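Local coordinates for protein apical membrane antigen AMA1 (Toxoplasma gondii ME49, PDB 4YIV) that serves as an essential microneme protein in host cell invasion, forming part of the moving junction between parasite and host cell membranes, at residues A[84-89]-A[102-107]; A[93-98]-A[192-197]; A[112-117]-A[168-173]; A[176-181]-A[196-201]. All blocks are in the same frame, centred on the assembly; numbering follows the deposited sequence.

Contact 1: residues A[84-89]-A[102-107]; sequences VPTEKE and NLNFVT
Val84 and Asn104 bury most of the surface here, and Asn102 adds a backbone bond beside them. Val84 N donates to Asn102 O at 2.9 Å, and the bond is nearly straight (172°). Val84 CG1 sits close to the same oxygen. The other methyl, CG2, turns to the amide of Asn104 and meets ND2 of that residue at 3.4 Å. The two side chains cross at about a right angle. In Asn104, CG stands between the backbone N and the carbonyl carbon (chi1 72°), and this brings the amide over to Val84. Its ND2 also donates to Val84 O at 3.0 Å, but the angle at hydrogen is only 120° and the bond is weak. A water gives the same amide a second link: it accepts from Asn104 ND2 and donates to Pro85 O at 3.1 Å. One amide nitrogen thus serves two successive carbonyls, one directly and one through solvent. Asn102 turns its own amide elsewhere, with hydrogen-bond partners in Ser114 and Asp83.

Within the same segment, Thr86 is the N-cap of helix 87-93. Glu89 N donates to Thr86 OG1 at 3.1 Å, and the two residues fit a capping box, though the position of Glu89 OE2 is less certain. The contact lies near the surface of the AMA1 ectodomain. It joins the lead-in to helix 87-93 to the loop running on toward strand 116-117. Next to Asn102, Leu103 has a backbone hydrogen bond to Ile170, the last residue of strand 167-170.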
# COMPACT_ATOMS: atom_id res chain seq x y z
N VAL A 84 -19.65 -0.25 -11.75
CA VAL A 84 -20.68 -1.11 -11.16
C VAL A 84 -21.83 -1.24 -12.18
O VAL A 84 -22.15 -0.29 -12.90
CB VAL A 84 -21.23 -0.58 -9.81
CG1 VAL A 84 -20.07 -0.56 -8.78
CG2 VAL A 84 -21.84 0.80 -9.96
N PRO A 85 -22.44 -2.42 -12.23
CA PRO A 85 -23.45 -2.68 -13.25
C PRO A 85 -24.75 -2.01 -12.95
O PRO A 85 -25.11 -1.80 -11.79
CB PRO A 85 -23.61 -4.21 -13.20
CG PRO A 85 -23.34 -4.55 -11.78
CD PRO A 85 -22.19 -3.60 -11.39
N THR A 86 -25.48 -1.67 -14.00
CA THR A 86 -26.85 -1.17 -13.85
C THR A 86 -27.76 -2.37 -13.67
O THR A 86 -27.36 -3.49 -13.97
CB THR A 86 -27.30 -0.40 -15.08
OG1 THR A 86 -27.37 -1.32 -16.18
CG2 THR A 86 -26.31 0.74 -15.40
N GLU A 87 -29.00 -2.14 -13.23
CA GLU A 87 -29.96 -3.24 -13.13
C GLU A 87 -30.13 -3.95 -14.48
O GLU A 87 -30.15 -5.19 -14.54
CB GLU A 87 -31.31 -2.73 -12.63
CG GLU A 87 -32.34 -3.84 -12.49
CD GLU A 87 -31.78 -5.05 -11.73
OE1 GLU A 87 -31.66 -6.15 -12.34
OE2 GLU A 87 -31.43 -4.87 -10.53
N LYS A 88 -30.19 -3.18 -15.56
CA LYS A 88 -30.41 -3.77 -16.87
C LYS A 88 -29.23 -4.62 -17.32
O LYS A 88 -29.41 -5.67 -17.94
CB LYS A 88 -30.70 -2.67 -17.90
CG LYS A 88 -30.80 -3.21 -19.33
CD LYS A 88 -31.60 -2.27 -20.23
CE LYS A 88 -31.61 -2.79 -21.68
NZ LYS A 88 -32.26 -1.84 -22.63
N GLU A 89 -28.01 -4.19 -17.03
CA GLU A 89 -26.85 -4.99 -17.39
C GLU A 89 -26.82 -6.32 -16.63
O GLU A 89 -26.41 -7.35 -17.16
CB GLU A 89 -25.56 -4.21 -17.13
CG GLU A 89 -25.38 -3.13 -18.15
CD GLU A 89 -24.31 -2.10 -17.78
OE1 GLU A 89 -23.78 -1.46 -18.70
OE2 GLU A 89 -24.04 -1.93 -16.58
N ASN A 102 -16.09 0.48 -9.92
CA ASN A 102 -16.14 1.92 -10.16
C ASN A 102 -17.50 2.56 -9.99
O ASN A 102 -18.51 2.04 -10.44
CB ASN A 102 -15.60 2.22 -11.56
CG ASN A 102 -15.38 3.70 -11.80
OD1 ASN A 102 -14.49 4.30 -11.21
ND2 ASN A 102 -16.18 4.28 -12.67
N LEU A 103 -17.51 3.72 -9.33
CA LEU A 103 -18.74 4.43 -9.10
C LEU A 103 -19.26 4.90 -10.45
O LEU A 103 -18.54 5.55 -11.20
CB LEU A 103 -18.47 5.61 -8.17
CG LEU A 103 -19.61 6.56 -7.83
CD1 LEU A 103 -19.44 7.05 -6.40
CD2 LEU A 103 -19.58 7.73 -8.79
N ASN A 104 -20.50 4.56 -10.75
CA ASN A 104 -21.11 4.91 -12.03
C ASN A 104 -22.08 6.08 -12.02
O ASN A 104 -22.70 6.38 -13.03
CB ASN A 104 -21.79 3.69 -12.65
CG ASN A 104 -23.05 3.29 -11.92
OD1 ASN A 104 -23.44 3.93 -10.95
ND2 ASN A 104 -23.70 2.24 -12.39
N PHE A 105 -22.21 6.74 -10.88
CA PHE A 105 -23.11 7.88 -10.75
C PHE A 105 -22.71 9.07 -11.61
O PHE A 105 -21.53 9.24 -11.97
CB PHE A 105 -23.20 8.34 -9.30
CG PHE A 105 -23.70 7.29 -8.34
CD1 PHE A 105 -24.52 6.26 -8.78
CD2 PHE A 105 -23.36 7.34 -7.00
CE1 PHE A 105 -24.97 5.30 -7.89
CE2 PHE A 105 -23.81 6.38 -6.12
CZ PHE A 105 -24.62 5.36 -6.57
N VAL A 106 -23.71 9.89 -11.93
CA VAL A 106 -23.50 11.15 -12.66
C VAL A 106 -24.05 12.31 -11.83
O VAL A 106 -24.88 12.12 -10.95
CB VAL A 106 -24.18 11.14 -14.05
CG1 VAL A 106 -23.65 9.99 -14.91
CG2 VAL A 106 -25.69 11.04 -13.92
N THR A 107 -23.55 13.52 -12.11
CA THR A 107 -24.04 14.74 -11.46
C THR A 107 -25.48 15.03 -11.90
O THR A 107 -25.98 14.41 -12.84
CB THR A 107 -23.17 15.96 -11.82
OG1 THR A 107 -23.25 16.20 -13.23
CG2 THR A 107 -21.73 15.74 -11.42
O HOH W 1 -26.06 0.92 -10.74

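Contact 2: residues A[93-98]-A[192-197]; sequences SGNPLP and DLTWYC. With CD (cadmium ion), chain C.
Leu97 CD1 lies over one face of the Trp195 indole, 3.8 Å from the centroid of its six-membered ring and 11° off the normal. This is a CH-pi contact. The neighbouring Tyr196 ring meets segment 93-98 at its edge: Leu97 O is 3.1 Å from Tyr196 CE2, near the ring plane, and Pro96 CB also lies at that edge. Trp195 CE3 covers part of one Tyr196 face. A water in the ring plane accepts from Tyr196 OH and donates to Pro98 O, so the phenol end is tied to segment 93-98 as well.

The backbones meet through one direct hydrogen bond, Leu97 N to Thr194 O at 2.8 Å. In Leu97, CG is anti to the carbonyl carbon (chi1 -68°), and CD1 reaches both the indole and Thr194 CG2, the latter at 3.5 Å. Both segments are irregular loops in the part of the AMA1 ectodomain related to the PAN domain. They join the chain after helix 87-93 to the approach to strand 198-201, and a cis peptide before Pro96 bends the first of them. Pro96 CG packs on Tyr196 CB at 4.0 Å, the two side chains crossing at about a right angle.

Asn95 CB lies 3.3 Å from Leu193 O. Asn95 OD1 is hydrogen-bonded to Tyr90 OH of helix 87-93. A water accepts weakly from Asn95 ND2 and donates to Asp192 O. At the outer end, both carboxylate oxygens of Asp192 bind a cadmium ion.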
# COMPACT_ATOMS: atom_id res chain seq x y z
N SER A 93 -26.91 -10.16 -18.00
CA SER A 93 -25.83 -11.11 -17.79
C SER A 93 -26.29 -12.34 -17.01
O SER A 93 -25.71 -13.42 -17.16
CB SER A 93 -24.66 -10.44 -17.04
OG SER A 93 -25.04 -10.09 -15.72
N GLY A 94 -27.28 -12.18 -16.15
CA GLY A 94 -27.56 -13.17 -15.12
C GLY A 94 -26.44 -13.18 -14.08
O GLY A 94 -25.60 -12.26 -14.09
N ASN A 95 -26.41 -14.17 -13.18
CA ASN A 95 -25.39 -14.22 -12.12
C ASN A 95 -24.03 -14.68 -12.65
O ASN A 95 -23.98 -15.50 -13.54
CB ASN A 95 -25.82 -15.16 -11.00
CG ASN A 95 -26.88 -14.58 -10.12
OD1 ASN A 95 -26.94 -13.37 -9.91
ND2 ASN A 95 -27.73 -15.43 -9.60
N PRO A 96 -22.91 -14.17 -12.09
CA PRO A 96 -22.80 -13.14 -11.05
C PRO A 96 -22.93 -11.73 -11.64
O PRO A 96 -23.01 -11.56 -12.87
CB PRO A 96 -21.40 -13.39 -10.49
CG PRO A 96 -20.60 -13.76 -11.68
CD PRO A 96 -21.58 -14.62 -12.53
N LEU A 97 -22.97 -10.74 -10.76
CA LEU A 97 -22.93 -9.35 -11.18
C LEU A 97 -21.81 -9.16 -12.18
O LEU A 97 -20.70 -9.65 -11.98
CB LEU A 97 -22.72 -8.44 -9.97
CG LEU A 97 -23.88 -8.40 -8.98
CD1 LEU A 97 -23.38 -7.94 -7.63
CD2 LEU A 97 -24.98 -7.48 -9.49
N PRO A 98 -22.11 -8.48 -13.30
CA PRO A 98 -21.03 -8.14 -14.21
C PRO A 98 -20.36 -6.81 -13.77
O PRO A 98 -20.62 -6.31 -12.67
CB PRO A 98 -21.75 -8.01 -15.56
CG PRO A 98 -23.11 -7.45 -15.17
CD PRO A 98 -23.42 -8.00 -13.78
N ASP A 192 -26.00 -19.79 -8.53
CA ASP A 192 -27.02 -19.12 -7.73
C ASP A 192 -26.59 -17.84 -7.04
O ASP A 192 -27.40 -17.11 -6.53
CB ASP A 192 -27.43 -20.03 -6.59
CG ASP A 192 -28.18 -21.23 -7.04
OD1 ASP A 192 -28.26 -21.47 -8.24
OD2 ASP A 192 -28.70 -21.91 -6.15
N LEU A 193 -25.29 -17.61 -6.96
CA LEU A 193 -24.78 -16.50 -6.16
C LEU A 193 -24.64 -15.20 -6.94
O LEU A 193 -24.19 -15.17 -8.09
CB LEU A 193 -23.43 -16.88 -5.55
CG LEU A 193 -23.46 -18.04 -4.57
CD1 LEU A 193 -22.05 -18.35 -4.09
CD2 LEU A 193 -24.36 -17.74 -3.39
N THR A 194 -24.98 -14.10 -6.26
CA THR A 194 -24.93 -12.79 -6.86
C THR A 194 -23.49 -12.31 -7.07
O THR A 194 -23.16 -11.74 -8.12
CB THR A 194 -25.71 -11.75 -5.97
OG1 THR A 194 -27.07 -12.18 -5.86
CG2 THR A 194 -25.67 -10.38 -6.60
N TRP A 195 -22.63 -12.55 -6.09
CA TRP A 195 -21.25 -12.08 -6.15
C TRP A 195 -20.28 -13.12 -6.68
O TRP A 195 -20.32 -14.30 -6.32
CB TRP A 195 -20.79 -11.62 -4.77
CG TRP A 195 -21.32 -10.26 -4.41
CD1 TRP A 195 -22.39 -9.97 -3.61
CD2 TRP A 195 -20.80 -9.02 -4.88
NE1 TRP A 195 -22.57 -8.60 -3.56
CE2 TRP A 195 -21.60 -8.00 -4.33
CE3 TRP A 195 -19.73 -8.67 -5.71
CZ2 TRP A 195 -21.37 -6.66 -4.59
CZ3 TRP A 195 -19.51 -7.32 -5.98
CH2 TRP A 195 -20.32 -6.34 -5.41
N TYR A 196 -19.40 -12.63 -7.53
CA TYR A 196 -18.15 -13.29 -7.87
C TYR A 196 -17.15 -13.08 -6.73
O TYR A 196 -17.25 -12.13 -5.95
CB TYR A 196 -17.59 -12.74 -9.19
CG TYR A 196 -17.55 -11.21 -9.19
CD1 TYR A 196 -16.51 -10.51 -8.57
CD2 TYR A 196 -18.59 -10.47 -9.75
CE1 TYR A 196 -16.50 -9.12 -8.54
CE2 TYR A 196 -18.59 -9.07 -9.74
CZ TYR A 196 -17.55 -8.39 -9.12
OH TYR A 196 -17.59 -7.00 -9.10
N CYS A 197 -16.19 -13.99 -6.65
CA CYS A 197 -15.14 -13.92 -5.68
C CYS A 197 -14.09 -12.93 -6.19
O CYS A 197 -13.98 -12.68 -7.39
CB CYS A 197 -14.51 -15.30 -5.45
SG CYS A 197 -15.65 -16.50 -4.62
CD CD C . -29.44 -23.83 -7.58
O HOH W 2 -29.00 -14.67 -6.63
O HOH W 3 -19.48 -5.47 -10.27

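Contact 3: residues A[112-117]-A[168-173]; sequences RISPFP and CHILYV
Pro115 and His169 lie side by side and point the same way, with Pro115 CB over one face of the imidazole. This carbon makes a CH-pi contact, 3.6 Å from the ring centroid and 19° off the normal. It sits toward the rim, and its closest ring atom is His169 CE1 at 3.4 Å. The peptide before Pro115 is cis.

Ser114 takes a different approach. Its OG is anti to the backbone N (chi1 -179°) and reaches across to the other backbone, where it accepts from Ile170 N at 2.8 Å in a nearly straight bond (167°). Ser114 OG is also hydrogen-bonded to Asn102 OD1, and so is His169 ND1. Asn102 OD1 therefore links the serine and the histidine and probably fixes the turn of the imidazole.

Beyond this point the segments pair as antiparallel strands. Phe116 and Cys168 form a hydrogen-bonded pair, with Phe116 N to Cys168 O at 2.8 Å and Cys168 N to Phe116 O at 2.9 Å. Strand 116-117 thereby becomes an outermost strand of a five-stranded antiparallel sheet, next to strand 167-170. Pro115 CA adds a CA-H...O contact to Cys168 O at 3.2 Å.

Phe116 and Cys168 project from one face of this sheet, toward helix 132-141. There Phe116 meets the Phe139 ring, and Cys168 forms a disulfide with Cys136.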
# COMPACT_ATOMS: atom_id res chain seq x y z
N ARG A 112 -20.27 12.50 -15.60
CA ARG A 112 -19.68 11.34 -14.90
C ARG A 112 -18.79 11.77 -13.74
O ARG A 112 -17.97 12.68 -13.87
CB ARG A 112 -18.88 10.49 -15.89
CG ARG A 112 -18.09 9.38 -15.26
CD ARG A 112 -17.40 8.52 -16.30
NE ARG A 112 -18.31 7.59 -16.98
CZ ARG A 112 -18.65 6.37 -16.53
NH1 ARG A 112 -18.18 5.88 -15.38
NH2 ARG A 112 -19.48 5.63 -17.25
N ILE A 113 -18.95 11.12 -12.58
CA ILE A 113 -18.12 11.43 -11.43
C ILE A 113 -16.78 10.64 -11.42
O ILE A 113 -15.77 11.16 -10.93
CB ILE A 113 -18.89 11.17 -10.11
CG1 ILE A 113 -20.16 12.03 -10.10
CG2 ILE A 113 -18.00 11.48 -8.90
CD1 ILE A 113 -21.02 11.91 -8.83
N SER A 114 -16.76 9.43 -12.00
CA SER A 114 -15.56 8.58 -11.94
C SER A 114 -15.42 7.65 -13.15
O SER A 114 -16.38 6.99 -13.51
CB SER A 114 -15.62 7.73 -10.66
OG SER A 114 -14.47 6.91 -10.54
N PRO A 115 -14.21 7.51 -13.72
CA PRO A 115 -12.97 8.14 -13.26
C PRO A 115 -12.93 9.62 -13.61
O PRO A 115 -13.61 10.08 -14.54
CB PRO A 115 -11.88 7.37 -14.01
CG PRO A 115 -12.55 6.85 -15.22
CD PRO A 115 -13.97 6.57 -14.82
N PHE A 116 -12.18 10.37 -12.83
CA PHE A 116 -12.19 11.82 -12.98
C PHE A 116 -10.81 12.23 -13.46
O PHE A 116 -9.80 11.75 -12.94
CB PHE A 116 -12.56 12.52 -11.69
CG PHE A 116 -12.97 13.95 -11.89
CD1 PHE A 116 -14.27 14.27 -12.29
CD2 PHE A 116 -12.06 14.97 -11.71
CE1 PHE A 116 -14.65 15.59 -12.50
CE2 PHE A 116 -12.43 16.31 -11.89
CZ PHE A 116 -13.73 16.62 -12.29
N PRO A 117 -10.74 13.11 -14.48
CA PRO A 117 -9.42 13.41 -15.05
C PRO A 117 -8.59 14.34 -14.17
O PRO A 117 -9.10 15.35 -13.69
CB PRO A 117 -9.77 14.08 -16.38
CG PRO A 117 -11.06 14.77 -16.09
CD PRO A 117 -11.81 13.86 -15.16
N CYS A 168 -8.57 9.40 -11.81
CA CYS A 168 -8.89 9.14 -10.41
C CYS A 168 -10.21 8.37 -10.32
O CYS A 168 -11.28 8.90 -10.64
CB CYS A 168 -8.96 10.46 -9.65
SG CYS A 168 -9.09 10.26 -7.84
N HIS A 169 -10.11 7.10 -9.95
CA HIS A 169 -11.28 6.25 -9.74
C HIS A 169 -11.76 6.28 -8.32
O HIS A 169 -10.97 6.02 -7.43
CB HIS A 169 -10.96 4.78 -10.07
CG HIS A 169 -10.63 4.55 -11.51
ND1 HIS A 169 -11.60 4.21 -12.43
CD2 HIS A 169 -9.46 4.59 -12.17
CE1 HIS A 169 -11.03 4.08 -13.62
NE2 HIS A 169 -9.74 4.31 -13.49
N ILE A 170 -13.05 6.51 -8.15
CA ILE A 170 -13.74 6.38 -6.88
C ILE A 170 -14.44 5.04 -6.92
O ILE A 170 -15.22 4.80 -7.83
CB ILE A 170 -14.78 7.50 -6.65
CG1 ILE A 170 -14.13 8.88 -6.68
CG2 ILE A 170 -15.50 7.27 -5.31
CD1 ILE A 170 -13.00 9.04 -5.75
N LEU A 171 -14.17 4.17 -5.95
CA LEU A 171 -14.75 2.84 -5.95
C LEU A 171 -15.99 2.76 -5.07
O LEU A 171 -15.90 2.78 -3.85
CB LEU A 171 -13.73 1.80 -5.47
CG LEU A 171 -12.42 1.72 -6.24
CD1 LEU A 171 -11.63 0.53 -5.75
CD2 LEU A 171 -12.63 1.65 -7.77
N TYR A 172 -17.14 2.66 -5.71
CA TYR A 172 -18.39 2.43 -5.01
C TYR A 172 -18.38 1.11 -4.22
O TYR A 172 -18.99 1.03 -3.16
CB TYR A 172 -19.52 2.43 -6.02
CG TYR A 172 -20.89 2.24 -5.40
CD1 TYR A 172 -21.54 3.30 -4.76
CD2 TYR A 172 -21.52 1.01 -5.43
CE1 TYR A 172 -22.77 3.14 -4.21
CE2 TYR A 172 -22.77 0.84 -4.87
CZ TYR A 172 -23.39 1.91 -4.26
OH TYR A 172 -24.63 1.77 -3.68
N VAL A 173 -17.69 0.10 -4.73
CA VAL A 173 -17.49 -1.15 -3.99
C VAL A 173 -16.21 -1.03 -3.18
O VAL A 173 -15.14 -0.94 -3.75
CB VAL A 173 -17.42 -2.37 -4.93
CG1 VAL A 173 -17.18 -3.65 -4.15
CG2 VAL A 173 -18.69 -2.51 -5.71

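Contact 4: residues A[176-181]-A[196-201]; sequences QLMEGK and YCFKPR
The touching parts, 176-180 and 197-200, run roughly antiparallel, 138° apart end to end. They meet in a single bridge, the hydrogen-bonded pair Met178 and Phe198. Met178 N donates to Phe198 O at 2.9 Å. The return bond, Phe198 N to Met178 O, is longer at 3.2 Å. Two CA-H...O contacts flank the bridge: Leu177 CA with Phe198 O, and Lys199 CA with Gln176 O at 3.4 Å.

Phe198 CG stands between the backbone N and the carbonyl carbon (chi1 50°), and the ring folds back against the facing segment. Met178 covers one face, with CB in a CH-pi contact 4.1 Å from the ring centroid. The methionine chain bends at its last torsion, so CE also reaches Phe198 CE2, at 3.7 Å. Strand 198-201 pairs with strand 65-68 as well, forming a two-stranded antiparallel sheet, and Ile66 and Leu68 of that strand also pack on Phe198.

Leu177 CD1 presses tightly on Lys199 CB at 3.4 Å, and the lysine chain then leads away. Gln176 O lies 3.1 Å from Pro200 CD. At the other end, Cys197 CB packs on Met178 O, while its sulfur is in a disulfide with Cys184.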
# COMPACT_ATOMS: atom_id res chain seq x y z
N GLN A 176 -12.88 -5.68 -0.54
CA GLN A 176 -11.58 -6.03 -1.11
C GLN A 176 -11.31 -7.55 -1.23
O GLN A 176 -10.44 -7.98 -2.02
CB GLN A 176 -10.50 -5.37 -0.29
CG GLN A 176 -10.49 -3.84 -0.49
CD GLN A 176 -10.02 -3.11 0.77
OE1 GLN A 176 -8.84 -3.15 1.14
NE2 GLN A 176 -10.97 -2.54 1.49
N LEU A 177 -12.03 -8.35 -0.45
CA LEU A 177 -11.85 -9.80 -0.45
C LEU A 177 -13.19 -10.48 -0.21
O LEU A 177 -13.89 -10.14 0.73
CB LEU A 177 -10.88 -10.21 0.64
CG LEU A 177 -10.60 -11.71 0.82
CD1 LEU A 177 -9.87 -12.24 -0.33
CD2 LEU A 177 -9.75 -11.95 2.06
N MET A 178 -13.52 -11.42 -1.08
CA MET A 178 -14.60 -12.36 -0.79
C MET A 178 -14.22 -13.73 -1.35
O MET A 178 -13.69 -13.83 -2.47
CB MET A 178 -15.92 -11.88 -1.35
CG MET A 178 -17.01 -12.05 -0.30
SD MET A 178 -18.69 -11.96 -0.90
CE MET A 178 -18.52 -10.42 -1.62
N GLU A 179 -14.46 -14.76 -0.54
CA GLU A 179 -14.11 -16.13 -0.91
C GLU A 179 -15.05 -17.12 -0.22
O GLU A 179 -15.63 -16.79 0.81
CB GLU A 179 -12.65 -16.45 -0.53
CG GLU A 179 -12.40 -16.54 0.97
CD GLU A 179 -11.03 -17.20 1.34
OE1 GLU A 179 -10.71 -17.27 2.54
OE2 GLU A 179 -10.26 -17.65 0.47
N GLY A 180 -15.12 -18.34 -0.76
CA GLY A 180 -15.89 -19.42 -0.18
C GLY A 180 -17.16 -19.66 -0.98
O GLY A 180 -17.91 -18.74 -1.30
N LYS A 181 -17.44 -20.92 -1.27
CA LYS A 181 -18.57 -21.22 -2.14
C LYS A 181 -19.93 -20.86 -1.48
O LYS A 181 -20.93 -20.75 -2.16
CB LYS A 181 -18.52 -22.71 -2.57
CG LYS A 181 -18.73 -23.70 -1.45
CD LYS A 181 -18.76 -25.12 -2.02
CE LYS A 181 -18.52 -26.12 -0.96
NZ LYS A 181 -19.70 -26.23 -0.07
N TYR A 196 -19.40 -12.63 -7.53
CA TYR A 196 -18.15 -13.29 -7.87
C TYR A 196 -17.15 -13.08 -6.73
O TYR A 196 -17.25 -12.13 -5.95
CB TYR A 196 -17.59 -12.74 -9.19
CG TYR A 196 -17.55 -11.21 -9.19
CD1 TYR A 196 -16.51 -10.51 -8.57
CD2 TYR A 196 -18.59 -10.47 -9.75
CE1 TYR A 196 -16.50 -9.12 -8.54
CE2 TYR A 196 -18.59 -9.07 -9.74
CZ TYR A 196 -17.55 -8.39 -9.12
OH TYR A 196 -17.59 -7.00 -9.10
N CYS A 197 -16.19 -13.99 -6.65
CA CYS A 197 -15.14 -13.92 -5.68
C CYS A 197 -14.09 -12.93 -6.19
O CYS A 197 -13.98 -12.68 -7.39
CB CYS A 197 -14.51 -15.30 -5.45
SG CYS A 197 -15.65 -16.50 -4.62
N PHE A 198 -13.33 -12.38 -5.26
CA PHE A 198 -12.28 -11.43 -5.62
C PHE A 198 -11.33 -11.32 -4.46
O PHE A 198 -11.68 -11.65 -3.34
CB PHE A 198 -12.87 -10.06 -5.99
CG PHE A 198 -13.84 -9.51 -4.97
CD1 PHE A 198 -13.41 -8.72 -3.92
CD2 PHE A 198 -15.22 -9.76 -5.11
CE1 PHE A 198 -14.32 -8.22 -2.99
CE2 PHE A 198 -16.13 -9.24 -4.19
CZ PHE A 198 -15.68 -8.47 -3.12
N LYS A 199 -10.11 -10.87 -4.73
CA LYS A 199 -9.12 -10.70 -3.68
C LYS A 199 -8.07 -9.67 -4.13
O LYS A 199 -7.89 -9.46 -5.35
CB LYS A 199 -8.42 -12.03 -3.36
CG LYS A 199 -7.55 -12.55 -4.48
CD LYS A 199 -6.89 -13.88 -4.13
CE LYS A 199 -6.17 -14.46 -5.36
NZ LYS A 199 -5.78 -15.89 -5.15
N PRO A 200 -7.38 -9.07 -3.17
CA PRO A 200 -6.32 -8.11 -3.50
C PRO A 200 -5.11 -8.81 -4.07
O PRO A 200 -4.83 -9.94 -3.68
CB PRO A 200 -5.98 -7.47 -2.15
CG PRO A 200 -7.14 -7.85 -1.21
CD PRO A 200 -7.56 -9.20 -1.71
N ARG A 201 -4.41 -8.11 -4.94
CA ARG A 201 -3.22 -8.66 -5.53
C ARG A 201 -2.22 -7.59 -5.94
O ARG A 201 -2.58 -6.46 -6.25
CB ARG A 201 -3.63 -9.43 -6.79
CG ARG A 201 -2.71 -10.57 -7.19
CD ARG A 201 -3.16 -11.87 -6.56
NE ARG A 201 -2.62 -13.03 -7.26
CZ ARG A 201 -1.56 -13.72 -6.86
NH1 ARG A 201 -1.14 -14.75 -7.57
NH2 ARG A 201 -0.92 -13.39 -5.75

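How the contacts relate
All four contacts lie in one AMA1 family region. Contacts 1 and 2 alternate along the chain around helix 87-93; their centres are about 16 Å apart, and Pro85 packs on Leu97 and Pro98. Contacts 1 and 3 are the closest pair, with centres about 11 Å apart, and the loop 102-107 is hydrogen-bonded to both segments of contact 3. Contacts 2 and 4 share Tyr196 and Cys197, with centres about 13 Å apart, and Trp195 packs on Met178. Contact 3 falls between the two segments of contact 2 in sequence. Contact 3, with contact 1 beside it, joins loops to the five-stranded sheet. Contacts 2 and 4 join loops to the approach to strand 198-201 and to that strand of the two-stranded sheet.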